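Side-chain contacts in type III effector XopAI (Xanthomonas citri, PDB 6K93), which probably acts inside plant host cells as a secreted bacterial effector, with a mono-ADP-ribosyltransferase fold that binds arginine-containing peptides: residues A[210-213]-A[214-217]; A[228-231]-A[232-236]. All coordinates share one frame; numbering follows the deposited sequence.

Contact 1: A[210-213]-A[214-217]; sequences LPEE and YSYQ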
ATOM      1  N   LEU A 210      11.161  -3.502  -5.443  1.00 15.97           N
ATOM      2  CA  LEU A 210      12.162  -2.469  -5.191  1.00 15.50           C
ATOM      3  C   LEU A 210      13.458  -3.122  -4.725  1.00 16.02           C
ATOM      4  O   LEU A 210      13.421  -4.057  -3.916  1.00 15.90           O
ATOM      5  CB  LEU A 210      11.706  -1.482  -4.114  1.00 14.00           C
ATOM      6  CG  LEU A 210      10.742  -0.388  -4.578  1.00 14.13           C
ATOM      7  CD1 LEU A 210      10.195   0.391  -3.413  1.00 13.48           C
ATOM      8  CD2 LEU A 210      11.383   0.560  -5.608  1.00 15.29           C
ATOM      9  N   PRO A 211      14.614  -2.654  -5.186  1.00 16.73           N
ATOM     10  CA  PRO A 211      15.869  -3.254  -4.725  1.00 19.08           C
ATOM     11  C   PRO A 211      16.126  -2.976  -3.250  1.00 18.37           C
ATOM     12  O   PRO A 211      15.537  -2.079  -2.631  1.00 16.68           O
ATOM     13  CB  PRO A 211      16.937  -2.621  -5.618  1.00 20.38           C
ATOM     14  CG  PRO A 211      16.298  -1.434  -6.262  1.00 19.76           C
ATOM     15  CD  PRO A 211      14.800  -1.638  -6.238  1.00 18.18           C
ATOM     16  N   GLU A 212      17.044  -3.776  -2.691  1.00 20.02           N
ATOM     17  CA  GLU A 212      17.236  -3.797  -1.246  1.00 22.48           C
ATOM     18  C   GLU A 212      17.765  -2.475  -0.704  1.00 20.13           C
ATOM     19  O   GLU A 212      17.554  -2.168   0.479  1.00 19.18           O
ATOM     20  CB  GLU A 212      18.169  -4.953  -0.869  1.00 31.72           C
ATOM     21  CG  GLU A 212      18.590  -5.024   0.594  1.00 42.09           C
ATOM     22  CD  GLU A 212      17.448  -5.191   1.585  1.00 47.71           C
ATOM     23  OE1 GLU A 212      16.276  -5.385   1.195  1.00 48.82           O
ATOM     24  OE2 GLU A 212      17.741  -5.136   2.795  1.00 50.09           O
ATOM     25  N   GLU A 213      18.395  -1.646  -1.527  1.00 19.93           N
ATOM     26  CA  GLU A 213      18.831  -0.351  -1.018  1.00 21.19           C
ATOM     27  C   GLU A 213      17.666   0.558  -0.639  1.00 19.75           C
ATOM     28  O   GLU A 213      17.886   1.555   0.052  1.00 21.13           O
ATOM     29  CB  GLU A 213      19.749   0.333  -2.036  1.00 27.58           C
ATOM     30  CG  GLU A 213      19.160   0.455  -3.427  1.00 34.41           C
ATOM     31  CD  GLU A 213      19.667  -0.609  -4.390  1.00 38.49           C
ATOM     32  OE1 GLU A 213      19.745  -1.802  -4.012  1.00 39.23           O
ATOM     33  OE2 GLU A 213      19.981  -0.246  -5.542  1.00 39.80           O
ATOM     34  N   TYR A 214      16.436   0.239  -1.065  1.00 16.47           N
ATOM     35  CA  TYR A 214      15.260   0.981  -0.652  1.00 15.67           C
ATOM     36  C   TYR A 214      14.704   0.515   0.687  1.00 14.82           C
ATOM     37  O   TYR A 214      13.821   1.182   1.229  1.00 15.61           O
ATOM     38  CB  TYR A 214      14.157   0.893  -1.733  1.00 16.14           C
ATOM     39  CG  TYR A 214      14.482   1.786  -2.903  1.00 16.25           C
ATOM     40  CD1 TYR A 214      15.396   1.381  -3.872  1.00 17.53           C
ATOM     41  CD2 TYR A 214      13.917   3.051  -3.023  1.00 16.01           C
ATOM     42  CE1 TYR A 214      15.725   2.209  -4.937  1.00 18.67           C
ATOM     43  CE2 TYR A 214      14.249   3.877  -4.077  1.00 16.60           C
ATOM     44  CZ  TYR A 214      15.144   3.455  -5.026  1.00 19.27           C
ATOM     45  OH  TYR A 214      15.465   4.299  -6.070  1.00 20.32           O
ATOM     46  N   SER A 215      15.219  -0.572   1.254  1.00 14.84           N
ATOM     47  CA  SER A 215      14.789  -0.993   2.584  1.00 17.85           C
ATOM     48  C   SER A 215      15.326  -0.040   3.634  1.00 17.80           C
ATOM     49  O   SER A 215      16.473   0.411   3.557  1.00 19.28           O
ATOM     50  CB  SER A 215      15.288  -2.405   2.892  1.00 20.09           C
ATOM     51  OG  SER A 215      14.651  -3.362   2.087  1.00 20.84           O
ATOM     52  N   TYR A 216      14.509   0.222   4.641  1.00 16.65           N
ATOM     53  CA  TYR A 216      14.896   1.043   5.778  1.00 14.69           C
ATOM     54  C   TYR A 216      15.135   0.154   6.986  1.00 14.82           C
ATOM     55  O   TYR A 216      14.262  -0.643   7.356  1.00 16.04           O
ATOM     56  CB  TYR A 216      13.815   2.067   6.114  1.00 13.99           C
ATOM     57  CG  TYR A 216      14.287   3.004   7.198  1.00 15.04           C
ATOM     58  CD1 TYR A 216      15.332   3.881   6.970  1.00 17.04           C
ATOM     59  CD2 TYR A 216      13.708   2.982   8.454  1.00 12.80           C
ATOM     60  CE1 TYR A 216      15.763   4.721   7.954  1.00 16.27           C
ATOM     61  CE2 TYR A 216      14.141   3.825   9.456  1.00 12.58           C
ATOM     62  CZ  TYR A 216      15.172   4.691   9.191  1.00 14.24           C
ATOM     63  OH  TYR A 216      15.632   5.518  10.188  1.00 13.81           O
ATOM     64  N   GLN A 217      16.313   0.288   7.599  1.00 14.65           N
ATOM     65  CA  GLN A 217      16.636  -0.393   8.838  1.00 15.30           C
ATOM     66  C   GLN A 217      16.640   0.653   9.941  1.00 14.48           C
ATOM     67  O   GLN A 217      17.541   1.495  10.013  1.00 15.59           O
ATOM     68  CB  GLN A 217      17.977  -1.103   8.760  1.00 18.55           C
ATOM     69  CG  GLN A 217      17.946  -2.278   7.828  1.00 26.53           C
ATOM     70  CD  GLN A 217      18.334  -1.872   6.439  1.00 36.76           C
ATOM     71  OE1 GLN A 217      19.252  -1.078   6.246  1.00 39.15           O
ATOM     72  NE2 GLN A 217      17.626  -2.401   5.453  1.00 45.29           N
TER
HETATM   73  O   HOH W   1      18.758  -1.206   2.862  1.00 26.48           O
HETATM   74  O   HOH W   2      17.149  -5.631   5.284  1.00 44.78           O
HETATM   75  O   HOH W   3      17.814   2.643   2.513  1.00 38.06           O

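Contact 2: A[228-231]-A[232-236]; sequences PDWV and SERYQ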
ATOM      1  N   PRO A 228      -9.834   1.080  20.591  1.00 15.13           N
ATOM      2  CA  PRO A 228      -9.119   0.063  21.376  1.00 15.16           C
ATOM      3  C   PRO A 228      -9.401  -1.361  20.929  1.00 15.48           C
ATOM      4  O   PRO A 228      -8.466  -2.170  20.891  1.00 15.08           O
ATOM      5  CB  PRO A 228      -9.598   0.327  22.802  1.00 18.74           C
ATOM      6  CG  PRO A 228      -9.911   1.822  22.800  1.00 21.22           C
ATOM      7  CD  PRO A 228     -10.516   2.073  21.445  1.00 19.49           C
ATOM      8  N   ASP A 229     -10.650  -1.699  20.581  1.00 16.13           N
ATOM      9  CA  ASP A 229     -10.924  -3.070  20.153  1.00 17.88           C
ATOM     10  C   ASP A 229     -10.274  -3.379  18.808  1.00 15.66           C
ATOM     11  O   ASP A 229      -9.906  -4.529  18.541  1.00 15.82           O
ATOM     12  CB  ASP A 229     -12.433  -3.310  20.059  1.00 24.27           C
ATOM     13  CG  ASP A 229     -13.090  -3.521  21.415  1.00 33.33           C
ATOM     14  OD1 ASP A 229     -12.407  -3.390  22.448  1.00 37.60           O
ATOM     15  OD2 ASP A 229     -14.304  -3.828  21.429  1.00 37.85           O
ATOM     16  N   TRP A 230     -10.134  -2.369  17.951  1.00 13.16           N
ATOM     17  CA  TRP A 230      -9.411  -2.549  16.698  1.00 12.58           C
ATOM     18  C   TRP A 230      -7.986  -2.977  16.978  1.00 12.95           C
ATOM     19  O   TRP A 230      -7.469  -3.897  16.336  1.00 13.05           O
ATOM     20  CB  TRP A 230      -9.477  -1.254  15.888  1.00 12.77           C
ATOM     21  CG  TRP A 230      -8.838  -1.265  14.561  1.00 13.68           C
ATOM     22  CD1 TRP A 230      -9.445  -1.393  13.355  1.00 14.15           C
ATOM     23  CD2 TRP A 230      -7.437  -1.104  14.289  1.00 12.43           C
ATOM     24  NE1 TRP A 230      -8.511  -1.316  12.337  1.00 13.71           N
ATOM     25  CE2 TRP A 230      -7.270  -1.138  12.886  1.00 12.83           C
ATOM     26  CE3 TRP A 230      -6.298  -0.925  15.094  1.00 12.21           C
ATOM     27  CZ2 TRP A 230      -6.030  -1.029  12.284  1.00 12.13           C
ATOM     28  CZ3 TRP A 230      -5.056  -0.806  14.484  1.00 12.05           C
ATOM     29  CH2 TRP A 230      -4.933  -0.853  13.097  1.00 11.40           C
ATOM     30  N   VAL A 231      -7.352  -2.354  17.973  1.00 12.55           N
ATOM     31  CA  VAL A 231      -5.991  -2.716  18.306  1.00 13.84           C
ATOM     32  C   VAL A 231      -5.938  -4.133  18.845  1.00 13.98           C
ATOM     33  O   VAL A 231      -5.117  -4.944  18.403  1.00 14.52           O
ATOM     34  CB  VAL A 231      -5.404  -1.713  19.314  1.00 13.74           C
ATOM     35  CG1 VAL A 231      -4.024  -2.202  19.754  1.00 15.32           C
ATOM     36  CG2 VAL A 231      -5.328  -0.324  18.702  1.00 13.54           C
ATOM     37  N   SER A 232      -6.787  -4.453  19.826  1.00 14.73           N
ATOM     38  CA  SER A 232      -6.647  -5.758  20.470  1.00 16.80           C
ATOM     39  C   SER A 232      -7.045  -6.912  19.553  1.00 17.01           C
ATOM     40  O   SER A 232      -6.566  -8.037  19.767  1.00 18.78           O
ATOM     41  CB  SER A 232      -7.437  -5.801  21.777  1.00 19.18           C
ATOM     42  OG  SER A 232      -8.791  -5.443  21.619  1.00 20.10           O
ATOM     43  N   GLU A 233      -7.871  -6.658  18.529  1.00 15.87           N
ATOM     44  CA  GLU A 233      -8.142  -7.696  17.542  1.00 17.90           C
ATOM     45  C   GLU A 233      -6.929  -8.002  16.673  1.00 18.59           C
ATOM     46  O   GLU A 233      -6.867  -9.082  16.073  1.00 22.95           O
ATOM     47  CB  GLU A 233      -9.301  -7.287  16.651  1.00 23.08           C
ATOM     48  CG  GLU A 233     -10.652  -7.509  17.264  1.00 34.94           C
ATOM     49  CD  GLU A 233     -11.771  -7.134  16.321  1.00 47.22           C
ATOM     50  OE1 GLU A 233     -11.650  -7.398  15.107  1.00 44.54           O
ATOM     51  OE2 GLU A 233     -12.772  -6.572  16.814  1.00 57.31           O
ATOM     52  N   ARG A 234      -5.972  -7.079  16.576  1.00 15.69           N
ATOM     53  CA  ARG A 234      -4.869  -7.216  15.638  1.00 13.95           C
ATOM     54  C   ARG A 234      -3.502  -7.357  16.286  1.00 14.83           C
ATOM     55  O   ARG A 234      -2.611  -7.940  15.653  1.00 16.11           O
ATOM     56  CB  ARG A 234      -4.813  -6.010  14.697  1.00 13.44           C
ATOM     57  CG  ARG A 234      -5.975  -5.962  13.704  1.00 13.28           C
ATOM     58  CD  ARG A 234      -6.138  -4.610  13.052  1.00 13.68           C
ATOM     59  NE  ARG A 234      -7.260  -4.634  12.146  1.00 13.63           N
ATOM     60  CZ  ARG A 234      -8.532  -4.664  12.525  1.00 14.72           C
ATOM     61  NH1 ARG A 234      -8.883  -4.676  13.817  1.00 14.83           N
ATOM     62  NH2 ARG A 234      -9.516  -4.717  11.610  1.00 16.15           N
ATOM     63  N   TYR A 235      -3.322  -6.849  17.512  1.00 14.09           N
ATOM     64  CA  TYR A 235      -2.014  -6.809  18.168  1.00 14.53           C
ATOM     65  C   TYR A 235      -2.161  -7.329  19.583  1.00 16.67           C
ATOM     66  O   TYR A 235      -3.075  -6.915  20.300  1.00 17.02           O
ATOM     67  CB  TYR A 235      -1.437  -5.394  18.213  1.00 12.98           C
ATOM     68  CG  TYR A 235      -1.314  -4.728  16.874  1.00 12.78           C
ATOM     69  CD1 TYR A 235      -2.394  -4.059  16.308  1.00 12.81           C
ATOM     70  CD2 TYR A 235      -0.123  -4.762  16.152  1.00 13.01           C
ATOM     71  CE1 TYR A 235      -2.305  -3.455  15.099  1.00 12.08           C
ATOM     72  CE2 TYR A 235      -0.026  -4.156  14.928  1.00 12.68           C
ATOM     73  CZ  TYR A 235      -1.118  -3.513  14.390  1.00 13.20           C
ATOM     74  OH  TYR A 235      -1.071  -2.900  13.164  1.00 14.37           O
ATOM     75  N   GLN A 236      -1.257  -8.220  19.988  1.00 18.34           N
ATOM     76  CA  GLN A 236      -1.194  -8.673  21.366  1.00 19.25           C
ATOM     77  C   GLN A 236       0.264  -8.757  21.777  1.00 19.38           C
ATOM     78  O   GLN A 236       1.090  -9.254  21.011  1.00 18.24           O
ATOM     79  CB  GLN A 236      -1.866 -10.042  21.545  1.00 22.46           C
ATOM     80  CG  GLN A 236      -3.311 -10.113  21.111  1.00 29.34           C
ATOM     81  CD  GLN A 236      -3.465 -10.610  19.686  1.00 38.84           C
ATOM     82  OE1 GLN A 236      -2.710 -11.468  19.229  1.00 46.73           O
ATOM     83  NE2 GLN A 236      -4.451 -10.071  18.974  1.00 42.29           N
TER
HETATM   84  O   HOH W   4      -9.977  -3.847  23.523  1.00 29.44           O

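Contact 1: A[210-213]-A[214-217]
Pro211 O accepts the backbone N-H of Tyr214 at 2.9 Å and Glu212 O that of Ser215, two successive i to i+3 bonds that define a short 3-10 turn just after Leu210 has left helical geometry. The Tyr214 ring is placed by its first torsion (chi1 -76°), which puts CG beside the backbone N and carries the ring back along Pro211. There the two side chains run side by side, with Pro211 CG 3.8 Å from Tyr214 CD1, while Leu210 CD2 lies 4.3 Å above the ring plane, over its centre. Glu212 bends at chi2 (61°), and this brings its OE1 within 2.7 Å of Ser215 OG, which donates a hydrogen bond from above the carboxylate plane. The other oxygen, OE2, accepts a hydrogen bond from a water, to which Gln217 NE2 bonds weakly; the main partner of that amide is Thr269 O. A second water links Glu213 O and Ser215 O. Ser215 OG also accepts from Lys272, which may steady the negative charge of Glu212 nearby. The turn joins helix 194-209 to strand 218-224: Tyr214 OH bonds to Glu159 and its ring touches Lys272, while backbone hydrogen bonds between Tyr214 and Arg273 and between Tyr216 and Gly271 fasten the connection against strand 272-273 and the loop before it.

Contact 2: A[228-231]-A[232-236]
Arg234 lays its guanidinium flat over the Trp230 indole, the planes only 5° apart and the centres 3.6 Å from each other. CZ sits above the five-membered ring, 21° off the normal through its centroid, a cation-pi arrangement; CD stands 3.7 Å from the centroid of the six-membered ring and makes a CH-pi contact on the same face. The arginine chain is extended from CG to NE, which carries the guanidinium across the indole, the two side chains meeting at about a right angle. NH1 then turns back to Trp230 O, 3.0 Å away, meeting a lone pair in the carbonyl plane, so the residue that supplies the ring also fixes the rotation of the guanidinium. Val231 O accepts from both Arg234 N and Tyr235 N, and it also lies in the plane of the Tyr235 ring at its edge. Tyr235 CE1 comes 3.9 Å from Trp230 CZ3, and its ring packs edge-to-face with Trp264. A water joins Asp229 OD1 to Ser232 OG. Gln236 NE2 bonds to Ser232 O at 3.0 Å. The Arg234 charge thus meets a carboxylate through its NE salt bridge with Glu187 and an aromatic face at Trp230, while the NH1 bond to Trp230 O restrains the plane, an arrangement that probably orients the guanidinium.

Overall arrangement
Following the chain from the N terminus, contact 1 comes first, in the loop between helix 194-209 and strand 218-224, where it closes a single 3-10 turn. The chain then runs along that strand, an outermost one of the five-stranded mixed sheet, and reaches contact 2 on helix 228-234 and the residues just after it. The two are therefore in series, neither nested nor crossing, with centres 29 Å apart and nearest atoms about 17 Å apart. Contact 1 ties the end of helix 194-209 to strand 272-273 of the three-stranded sheet; contact 2 seats its short helix on strands 262-268 and 308-315. Both belong to the part of the chain related to NAD:arginine ADP-ribosyltransferases.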